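Local coordinates for protein ArtJ (Geobacillus stearothermophilus, PDB 2PVU) that binds arginine, lysine and histidine and probably hands them to the ABC transporter Art(MP)2, at residues E255-K258 / E264-L267; D67-D72 / K258-K263; A53-M58 / E224-I229. All coordinates share one frame; numbering follows the deposited sequence.

Contact 1: E255-K258 / E264-L267; sequences EIYK and EPKL. With SO4 (sulfate ion), chain C; SO4 (sulfate ion), chain B.
Glu264 OE2 is met by both the end and the middle of the Lys258 side chain. Its bond to Lys258 NZ, a salt bridge at 3.3 Å, is long and weak as a hydrogen bond, yet it is the one polar bond that runs directly between 255-258 and 264-267. The lysine chain bends at chi3 (-80°), which brings Lys258 CD to 3.3 Å from the same OE2, as near as the ammonium nitrogen. Both side chains are exposed, and Lys258 CD and CE pack against the carboxylate beside the ion pair.

One residue back along the helix, Tyr257 presents one ring face to Pro265. Pro265 CB sits over the middle of the ring, 3.8 Å from the centroid of Tyr257 and 12° off the ring normal, a clear CH-pi contact. Pro265 CB and CA lie over the face, while Pro265 CD sits beyond the rim, 3.6 Å from Tyr257 CD2. This is how the C-terminal tail doubles back on helix 252-261, the last helix of this family 3 solute-binding protein. Pro265 also touches Tyr253 and Thr254 from the preceding turn, while Tyr257 and Ile256 pack on helix 66-78 through Phe66.

Past the proline the tail meets two sulfates, probably taken up from the crystallisation liquor. Lys266 gives its backbone N to O3 of the chain C sulfate at 3.0 Å, and the N-H is nearly straight onto that oxygen (170°). The extended side chain of Lys266 carries NZ to the chain B sulfate instead, 2.9 Å from its O3, with a second, weak bond to O1. The chain C sulfate also lies beside Tyr257, but there its model is implausibly close to the ring, and the fit of anion to aromatic is doubtful.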
loop_
_atom_site.group_PDB
_atom_site.type_symbol
_atom_site.label_atom_id
_atom_site.label_comp_id
_atom_site.label_asym_id
_atom_site.label_seq_id
_atom_site.Cartn_x
_atom_site.Cartn_y
_atom_site.Cartn_z
ATOM N N GLU A 255 8.940 16.610 4.418
ATOM C CA GLU A 255 7.784 17.537 4.403
ATOM C C GLU A 255 6.489 16.776 4.089
ATOM O O GLU A 255 5.489 16.943 4.795
ATOM C CB GLU A 255 7.942 18.680 3.396
ATOM C CG GLU A 255 9.087 19.647 3.624
ATOM C CD GLU A 255 9.345 20.525 2.373
ATOM O OE1 GLU A 255 8.448 20.572 1.469
ATOM O OE2 GLU A 255 10.436 21.156 2.286
ATOM N N ILE A 256 6.510 15.955 3.032
ATOM C CA ILE A 256 5.358 15.125 2.655
ATOM C C ILE A 256 4.995 14.146 3.783
ATOM O O ILE A 256 3.819 14.015 4.145
ATOM C CB ILE A 256 5.605 14.346 1.346
ATOM C CG1 ILE A 256 5.887 15.334 0.204
ATOM C CG2 ILE A 256 4.352 13.496 1.026
ATOM C CD1 ILE A 256 6.476 14.686 -1.074
ATOM N N TYR A 257 6.001 13.457 4.323
ATOM C CA TYR A 257 5.786 12.512 5.429
ATOM C C TYR A 257 5.113 13.190 6.627
ATOM O O TYR A 257 4.169 12.668 7.230
ATOM C CB TYR A 257 7.111 11.871 5.869
ATOM C CG TYR A 257 6.878 10.757 6.847
ATOM C CD1 TYR A 257 6.681 9.426 6.400
ATOM C CD2 TYR A 257 6.799 11.016 8.220
ATOM C CE1 TYR A 257 6.444 8.404 7.326
ATOM C CE2 TYR A 257 6.534 10.016 9.136
ATOM C CZ TYR A 257 6.394 8.717 8.695
ATOM O OH TYR A 257 6.144 7.758 9.652
ATOM N N LYS A 258 5.612 14.363 6.996
ATOM C CA LYS A 258 5.035 15.081 8.125
ATOM C C LYS A 258 3.597 15.546 7.864
ATOM O O LYS A 258 2.760 15.563 8.785
ATOM C CB LYS A 258 5.900 16.274 8.475
ATOM C CG LYS A 258 7.232 15.870 9.100
ATOM C CD LYS A 258 7.844 17.037 9.857
ATOM C CE LYS A 258 8.544 18.033 8.945
ATOM N NZ LYS A 258 9.181 19.146 9.727
ATOM N N GLU A 264 8.213 13.078 12.338
ATOM C CA GLU A 264 9.389 12.868 11.472
ATOM C C GLU A 264 9.543 11.409 11.039
ATOM O O GLU A 264 9.256 10.495 11.815
ATOM C CB GLU A 264 10.670 13.331 12.182
ATOM C CG GLU A 264 10.613 14.756 12.709
ATOM C CD GLU A 264 10.752 15.826 11.624
ATOM O OE1 GLU A 264 11.220 15.525 10.501
ATOM O OE2 GLU A 264 10.397 16.993 11.912
ATOM N N PRO A 265 9.969 11.172 9.785
ATOM C CA PRO A 265 10.244 9.779 9.397
ATOM C C PRO A 265 11.585 9.320 9.978
ATOM O O PRO A 265 12.371 10.150 10.441
ATOM C CB PRO A 265 10.371 9.864 7.880
ATOM C CG PRO A 265 10.977 11.249 7.667
ATOM C CD PRO A 265 10.180 12.102 8.665
ATOM N N LYS A 266 11.838 8.014 9.950
ATOM C CA LYS A 266 13.170 7.502 10.280
ATOM C C LYS A 266 13.804 7.099 8.963
ATOM O O LYS A 266 13.595 5.976 8.479
ATOM C CB LYS A 266 13.081 6.329 11.263
ATOM C CG LYS A 266 12.660 6.810 12.683
ATOM C CD LYS A 266 12.523 5.656 13.655
ATOM C CE LYS A 266 12.439 6.118 15.098
ATOM N NZ LYS A 266 12.078 4.925 15.913
ATOM N N LEU A 267 14.510 8.050 8.347
ATOM C CA LEU A 267 15.043 7.816 6.987
ATOM C C LEU A 267 16.033 6.657 6.931
ATOM O O LEU A 267 16.259 6.113 5.861
ATOM C CB LEU A 267 15.666 9.103 6.387
ATOM C CG LEU A 267 14.763 10.342 6.265
ATOM C CD1 LEU A 267 15.554 11.586 5.856
ATOM C CD2 LEU A 267 13.602 10.082 5.289
HETATM S S SO4 C . 9.222 5.596 7.626
HETATM O O1 SO4 C . 8.162 6.549 7.335
HETATM O O2 SO4 C . 8.492 4.284 7.715
HETATM O O3 SO4 C . 9.843 6.040 8.905
HETATM O O4 SO4 C . 10.200 5.625 6.501
HETATM S S SO4 B . 12.925 1.749 14.422
HETATM O O1 SO4 B . 11.514 1.959 14.731
HETATM O O2 SO4 B . 13.317 0.373 14.722
HETATM O O3 SO4 B . 13.716 2.686 15.231
HETATM O O4 SO4 B . 13.125 1.979 12.988
#

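Contact 2: D67-D72 / K258-K263; sequences DVDLLD and KKWFGK
Asp69 and Trp260 form the closest backbone pair between 67-72 and 258-263, yet their CA atoms stand 9.7 Å apart, so the two helices are joined here by side chains alone. The whole exchange centres on one oxygen, Asp69 OD2. Trp260 NE1 gives it a hydrogen bond of 2.8 Å with a nearly straight N-H (166°). The oxygen lies in the plane of the indole at its edge, but seen from the carboxylate the donor comes from above, 44° out of that plane. The second donor is Lys259 NZ, also 2.8 Å from Asp69 OD2; it arrives on the syn side of the oxygen, closer to the carboxylate plane, and makes a salt bridge. Lys259 gets there with CG anti to its backbone N (chi1 -173°) and a chain stretched out to the end.

Asp69 also touches Ile256, one turn before Lys259 and Trp260 on helix 252-261. The chain's last helix is thus tied to helix 66-78, from far back in the sequence, by polar and apolar contacts, and Tyr57 packs on Trp260. Two neighbouring residues of one helix share a single acceptor on the other. With an ammonium group and an indole N-H both on OD2, the carboxylate of Asp69 is likely to stay ionised, and the bond to NE1 should hold the indole in its present rotation.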
loop_
_atom_site.group_PDB
_atom_site.type_symbol
_atom_site.label_atom_id
_atom_site.label_comp_id
_atom_site.label_asym_id
_atom_site.label_seq_id
_atom_site.Cartn_x
_atom_site.Cartn_y
_atom_site.Cartn_z
ATOM N N ASP A 67 1.201 8.739 -1.211
ATOM C CA ASP A 67 1.789 8.235 -2.448
ATOM C C ASP A 67 1.564 9.251 -3.556
ATOM O O ASP A 67 2.413 9.400 -4.429
ATOM C CB ASP A 67 1.151 6.907 -2.895
ATOM C CG ASP A 67 1.756 5.689 -2.231
ATOM O OD1 ASP A 67 2.857 5.768 -1.589
ATOM O OD2 ASP A 67 1.131 4.602 -2.429
ATOM N N VAL A 68 0.412 9.917 -3.564
ATOM C CA VAL A 68 0.143 10.965 -4.578
ATOM C C VAL A 68 1.157 12.106 -4.522
ATOM O O VAL A 68 1.698 12.516 -5.557
ATOM C CB VAL A 68 -1.305 11.502 -4.512
ATOM C CG1 VAL A 68 -1.569 12.559 -5.612
ATOM C CG2 VAL A 68 -2.305 10.314 -4.610
ATOM N N ASP A 69 1.406 12.637 -3.325
ATOM C CA ASP A 69 2.298 13.781 -3.173
ATOM C C ASP A 69 3.728 13.337 -3.458
ATOM O O ASP A 69 4.504 14.081 -4.035
ATOM C CB ASP A 69 2.237 14.367 -1.767
ATOM C CG ASP A 69 0.926 15.081 -1.479
ATOM O OD1 ASP A 69 0.151 15.346 -2.431
ATOM O OD2 ASP A 69 0.694 15.381 -0.287
ATOM N N LEU A 70 4.080 12.143 -3.008
ATOM C CA LEU A 70 5.430 11.672 -3.259
ATOM C C LEU A 70 5.648 11.479 -4.752
ATOM O O LEU A 70 6.660 11.923 -5.297
ATOM C CB LEU A 70 5.732 10.386 -2.479
ATOM C CG LEU A 70 7.103 9.770 -2.759
ATOM C CD1 LEU A 70 8.267 10.670 -2.296
ATOM C CD2 LEU A 70 7.199 8.435 -2.086
ATOM N N LEU A 71 4.695 10.845 -5.440
ATOM C CA LEU A 71 4.808 10.674 -6.902
ATOM C C LEU A 71 5.024 12.016 -7.632
ATOM O O LEU A 71 5.883 12.127 -8.488
ATOM C CB LEU A 71 3.575 9.925 -7.459
ATOM C CG LEU A 71 3.555 9.669 -8.982
ATOM C CD1 LEU A 71 4.572 8.616 -9.387
ATOM C CD2 LEU A 71 2.127 9.290 -9.406
ATOM N N ASP A 72 4.277 13.038 -7.264
ATOM C CA ASP A 72 4.442 14.336 -7.915
ATOM C C ASP A 72 5.833 14.914 -7.723
ATOM O O ASP A 72 6.431 15.447 -8.660
ATOM C CB ASP A 72 3.415 15.321 -7.375
ATOM C CG ASP A 72 3.310 16.536 -8.253
ATOM O OD1 ASP A 72 3.055 16.345 -9.472
ATOM O OD2 ASP A 72 3.530 17.651 -7.743
ATOM N N LYS A 258 5.612 14.363 6.996
ATOM C CA LYS A 258 5.035 15.081 8.125
ATOM C C LYS A 258 3.597 15.546 7.864
ATOM O O LYS A 258 2.760 15.563 8.785
ATOM C CB LYS A 258 5.900 16.274 8.475
ATOM C CG LYS A 258 7.232 15.870 9.100
ATOM C CD LYS A 258 7.844 17.037 9.857
ATOM C CE LYS A 258 8.544 18.033 8.945
ATOM N NZ LYS A 258 9.181 19.146 9.727
ATOM N N LYS A 259 3.332 15.979 6.634
ATOM C CA LYS A 259 1.971 16.328 6.206
ATOM C C LYS A 259 1.010 15.206 6.561
ATOM O O LYS A 259 -0.011 15.439 7.203
ATOM C CB LYS A 259 1.927 16.604 4.696
ATOM C CG LYS A 259 0.583 17.126 4.197
ATOM C CD LYS A 259 0.604 17.274 2.674
ATOM C CE LYS A 259 -0.785 17.601 2.159
ATOM N NZ LYS A 259 -0.859 17.445 0.671
ATOM N N TRP A 260 1.369 13.981 6.198
ATOM C CA TRP A 260 0.444 12.865 6.275
ATOM C C TRP A 260 0.433 12.140 7.617
ATOM O O TRP A 260 -0.592 11.572 8.006
ATOM C CB TRP A 260 0.674 11.908 5.093
ATOM C CG TRP A 260 0.216 12.583 3.817
ATOM C CD1 TRP A 260 0.992 13.259 2.915
ATOM C CD2 TRP A 260 -1.134 12.696 3.347
ATOM N NE1 TRP A 260 0.206 13.785 1.909
ATOM C CE2 TRP A 260 -1.102 13.450 2.148
ATOM C CE3 TRP A 260 -2.377 12.221 3.818
ATOM C CZ2 TRP A 260 -2.269 13.741 1.396
ATOM C CZ3 TRP A 260 -3.548 12.531 3.072
ATOM C CH2 TRP A 260 -3.478 13.271 1.877
ATOM N N PHE A 261 1.550 12.187 8.336
ATOM C CA PHE A 261 1.699 11.392 9.550
ATOM C C PHE A 261 1.966 12.185 10.812
ATOM O O PHE A 261 1.910 11.627 11.901
ATOM C CB PHE A 261 2.770 10.323 9.329
ATOM C CG PHE A 261 2.434 9.402 8.218
ATOM C CD1 PHE A 261 1.436 8.448 8.383
ATOM C CD2 PHE A 261 3.050 9.525 6.965
ATOM C CE1 PHE A 261 1.074 7.612 7.341
ATOM C CE2 PHE A 261 2.697 8.672 5.913
ATOM C CZ PHE A 261 1.716 7.710 6.103
ATOM N N GLY A 262 2.259 13.473 10.663
ATOM C CA GLY A 262 2.395 14.392 11.782
ATOM C C GLY A 262 3.619 14.190 12.648
ATOM O O GLY A 262 3.669 14.660 13.767
ATOM N N LYS A 263 4.605 13.469 12.138
ATOM C CA LYS A 263 5.837 13.196 12.877
ATOM C C LYS A 263 6.964 13.064 11.862
ATOM O O LYS A 263 6.694 12.972 10.671
ATOM C CB LYS A 263 5.697 11.904 13.690
ATOM C CG LYS A 263 5.420 10.641 12.857
ATOM C CD LYS A 263 5.153 9.493 13.794
ATOM C CE LYS A 263 4.967 8.200 13.033
ATOM N NZ LYS A 263 4.277 7.230 13.956
#

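Contact 3: A53-M58 / E224-I229; sequences APFEYM and EYYGMI
Phe55 and Tyr226 reach for each other with the same first torsion: each holds CG anti to its own carbonyl carbon (chi1 -63° and -64°), and the two side chains cross at about a right angle. The result is a T-shaped pair. Tyr226 turns its edge to the face of Phe55, ring centroids 5.2 Å apart and planes at 79°. The touching atom is Tyr226 CE2, 3.6 Å from Phe55 CZ and set toward the rim of the phenylalanine ring. Beside it Tyr226 OH passes 3.8 Å from Phe55 CE2, but the polar partner of that hydroxyl is elsewhere: it is hydrogen-bonded to Asp196 OD2.

The other face of Phe55 lies against Pro54, which follows a cis peptide bond, and Phe125 meets both rings of the pair. The backbone at Phe55 and Glu56 makes a classic beta bulge opposite Phe52. Tyr226, Asp196 and Phe52 all belong to the pocket that holds lysine, and the Tyr226 side chain comes within about 4 Å of the ligand, in the cleft between the two lobes of a solute-binding protein. Phe55 is therefore second shell, backing a first-shell tyrosine. With an alanine in place of Phe55 the face that Tyr226 leans on is gone, and the tyrosine ring would probably be freer to shift, though Asp196 still holds its hydroxyl. The chemistry is divided: aromatic packing steadies the edge of Tyr226, and its hydroxyl is hydrogen-bonded to Asp196, which together should keep this wall of the pocket fixed.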
loop_
_atom_site.group_PDB
_atom_site.type_symbol
_atom_site.label_atom_id
_atom_site.label_comp_id
_atom_site.label_asym_id
_atom_site.label_seq_id
_atom_site.Cartn_x
_atom_site.Cartn_y
_atom_site.Cartn_z
ATOM N N ALA A 53 -6.385 4.835 1.991
ATOM C CA ALA A 53 -5.965 5.988 2.803
ATOM C C ALA A 53 -5.016 5.493 3.898
ATOM O O ALA A 53 -5.297 4.476 4.534
ATOM C CB ALA A 53 -7.172 6.701 3.426
ATOM N N PRO A 54 -3.930 6.241 4.186
ATOM C CA PRO A 54 -3.605 7.592 3.723
ATOM C C PRO A 54 -2.728 7.665 2.463
ATOM O O PRO A 54 -2.312 8.758 2.072
ATOM C CB PRO A 54 -2.794 8.147 4.883
ATOM C CG PRO A 54 -1.996 6.960 5.358
ATOM C CD PRO A 54 -2.931 5.741 5.150
ATOM N N PHE A 55 -2.445 6.527 1.845
ATOM C CA PHE A 55 -1.509 6.497 0.699
ATOM C C PHE A 55 -2.134 7.003 -0.594
ATOM O O PHE A 55 -1.557 7.854 -1.299
ATOM C CB PHE A 55 -0.932 5.074 0.558
ATOM C CG PHE A 55 -0.121 4.680 1.767
ATOM C CD1 PHE A 55 1.154 5.215 1.945
ATOM C CD2 PHE A 55 -0.663 3.848 2.747
ATOM C CE1 PHE A 55 1.926 4.942 3.121
ATOM C CE2 PHE A 55 0.095 3.507 3.896
ATOM C CZ PHE A 55 1.384 4.089 4.093
ATOM N N GLU A 56 -3.344 6.538 -0.883
ATOM C CA GLU A 56 -4.095 7.068 -2.013
ATOM C C GLU A 56 -5.558 6.783 -1.776
ATOM O O GLU A 56 -5.932 5.680 -1.411
ATOM C CB GLU A 56 -3.673 6.435 -3.328
ATOM C CG GLU A 56 -3.566 4.884 -3.337
ATOM C CD GLU A 56 -2.213 4.372 -2.845
ATOM O OE1 GLU A 56 -1.183 5.002 -3.191
ATOM O OE2 GLU A 56 -2.151 3.315 -2.159
ATOM N N TYR A 57 -6.377 7.794 -1.976
ATOM C CA TYR A 57 -7.825 7.624 -1.787
ATOM C C TYR A 57 -8.494 8.743 -2.551
ATOM O O TYR A 57 -7.804 9.597 -3.115
ATOM C CB TYR A 57 -8.195 7.610 -0.300
ATOM C CG TYR A 57 -7.796 8.837 0.492
ATOM C CD1 TYR A 57 -8.759 9.803 0.842
ATOM C CD2 TYR A 57 -6.475 9.019 0.942
ATOM C CE1 TYR A 57 -8.419 10.917 1.597
ATOM C CE2 TYR A 57 -6.114 10.131 1.707
ATOM C CZ TYR A 57 -7.089 11.077 2.028
ATOM O OH TYR A 57 -6.765 12.180 2.782
ATOM N N MET A 58 -9.824 8.704 -2.647
ATOM C CA MET A 58 -10.555 9.740 -3.382
ATOM C C MET A 58 -11.079 10.765 -2.408
ATOM O O MET A 58 -11.583 10.427 -1.349
ATOM C CB MET A 58 -11.731 9.140 -4.175
ATOM C CG MET A 58 -11.350 8.145 -5.278
ATOM S SD MET A 58 -10.362 8.905 -6.598
ATOM C CE MET A 58 -10.170 7.527 -7.677
ATOM N N GLU A 224 8.119 -4.837 6.026
ATOM C CA GLU A 224 7.813 -4.721 4.586
ATOM C C GLU A 224 8.278 -3.365 4.116
ATOM O O GLU A 224 8.184 -2.394 4.886
ATOM C CB GLU A 224 6.276 -4.815 4.359
ATOM C CG GLU A 224 5.756 -6.239 4.605
ATOM C CD GLU A 224 4.268 -6.423 4.302
ATOM O OE1 GLU A 224 3.725 -5.905 3.295
ATOM O OE2 GLU A 224 3.619 -7.099 5.123
ATOM N N TYR A 225 8.738 -3.273 2.854
ATOM C CA TYR A 225 9.146 -1.958 2.312
ATOM C C TYR A 225 8.346 -1.674 1.070
ATOM O O TYR A 225 8.264 -2.560 0.244
ATOM C CB TYR A 225 10.640 -2.005 1.973
ATOM C CG TYR A 225 11.462 -2.174 3.236
ATOM C CD1 TYR A 225 11.917 -1.061 3.920
ATOM C CD2 TYR A 225 11.732 -3.453 3.756
ATOM C CE1 TYR A 225 12.679 -1.198 5.102
ATOM C CE2 TYR A 225 12.477 -3.614 4.932
ATOM C CZ TYR A 225 12.934 -2.467 5.600
ATOM O OH TYR A 225 13.687 -2.591 6.742
ATOM N N TYR A 226 7.785 -0.458 0.911
ATOM C CA TYR A 226 7.037 -0.157 -0.308
ATOM C C TYR A 226 7.993 0.330 -1.398
ATOM O O TYR A 226 9.005 0.977 -1.076
ATOM C CB TYR A 226 6.043 0.983 -0.090
ATOM C CG TYR A 226 4.966 0.696 0.892
ATOM C CD1 TYR A 226 4.658 -0.622 1.288
ATOM C CD2 TYR A 226 4.199 1.741 1.370
ATOM C CE1 TYR A 226 3.618 -0.857 2.215
ATOM C CE2 TYR A 226 3.137 1.521 2.251
ATOM C CZ TYR A 226 2.884 0.256 2.695
ATOM O OH TYR A 226 1.835 0.119 3.587
ATOM N N GLY A 227 7.702 -0.045 -2.644
ATOM C CA GLY A 227 8.441 0.474 -3.819
ATOM C C GLY A 227 7.426 0.931 -4.867
ATOM O O GLY A 227 6.280 0.463 -4.896
ATOM N N MET A 228 7.842 1.889 -5.712
ATOM C CA MET A 228 7.106 2.164 -6.951
ATOM C C MET A 228 7.379 0.947 -7.831
ATOM O O MET A 228 8.383 0.285 -7.643
ATOM C CB MET A 228 7.612 3.476 -7.553
ATOM C CG MET A 228 6.983 4.680 -6.812
ATOM S SD MET A 228 7.861 6.190 -7.141
ATOM C CE MET A 228 9.222 6.122 -5.994
ATOM N N ILE A 229 6.469 0.607 -8.736
ATOM C CA ILE A 229 6.583 -0.642 -9.505
ATOM C C ILE A 229 6.522 -0.358 -11.009
ATOM O O ILE A 229 5.945 0.639 -11.437
ATOM C CB ILE A 229 5.468 -1.609 -9.084
ATOM C CG1 ILE A 229 5.676 -3.009 -9.677
ATOM C CG2 ILE A 229 4.083 -1.066 -9.539
ATOM C CD1 ILE A 229 4.708 -4.037 -9.131
#

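How the contacts relate
By burial, contact 2 is a surface contact, contact 1 is partly buried and contact 3 is buried. Measured from centre to centre, contact 1 lies about 17 Å from the middle of the chain, contact 2 about 13 Å and contact 3 about 4 Å. Contacts 1 and 2 both rest on helix 252-261 and share Lys258; Ile256 of the first packs on Asp69 and Leu70 of the second. Contact 3 is purely aromatic, whereas contact 2 is polar and contact 1 mixes a weak ion pair with proline on tyrosine. Contact 2 touches both others, reaching contact 3 where Asp67 N probably bonds to Phe55 O and Phe261 packs on Pro54, while contacts 1 and 3 stay about 7 Å apart at their nearest atoms.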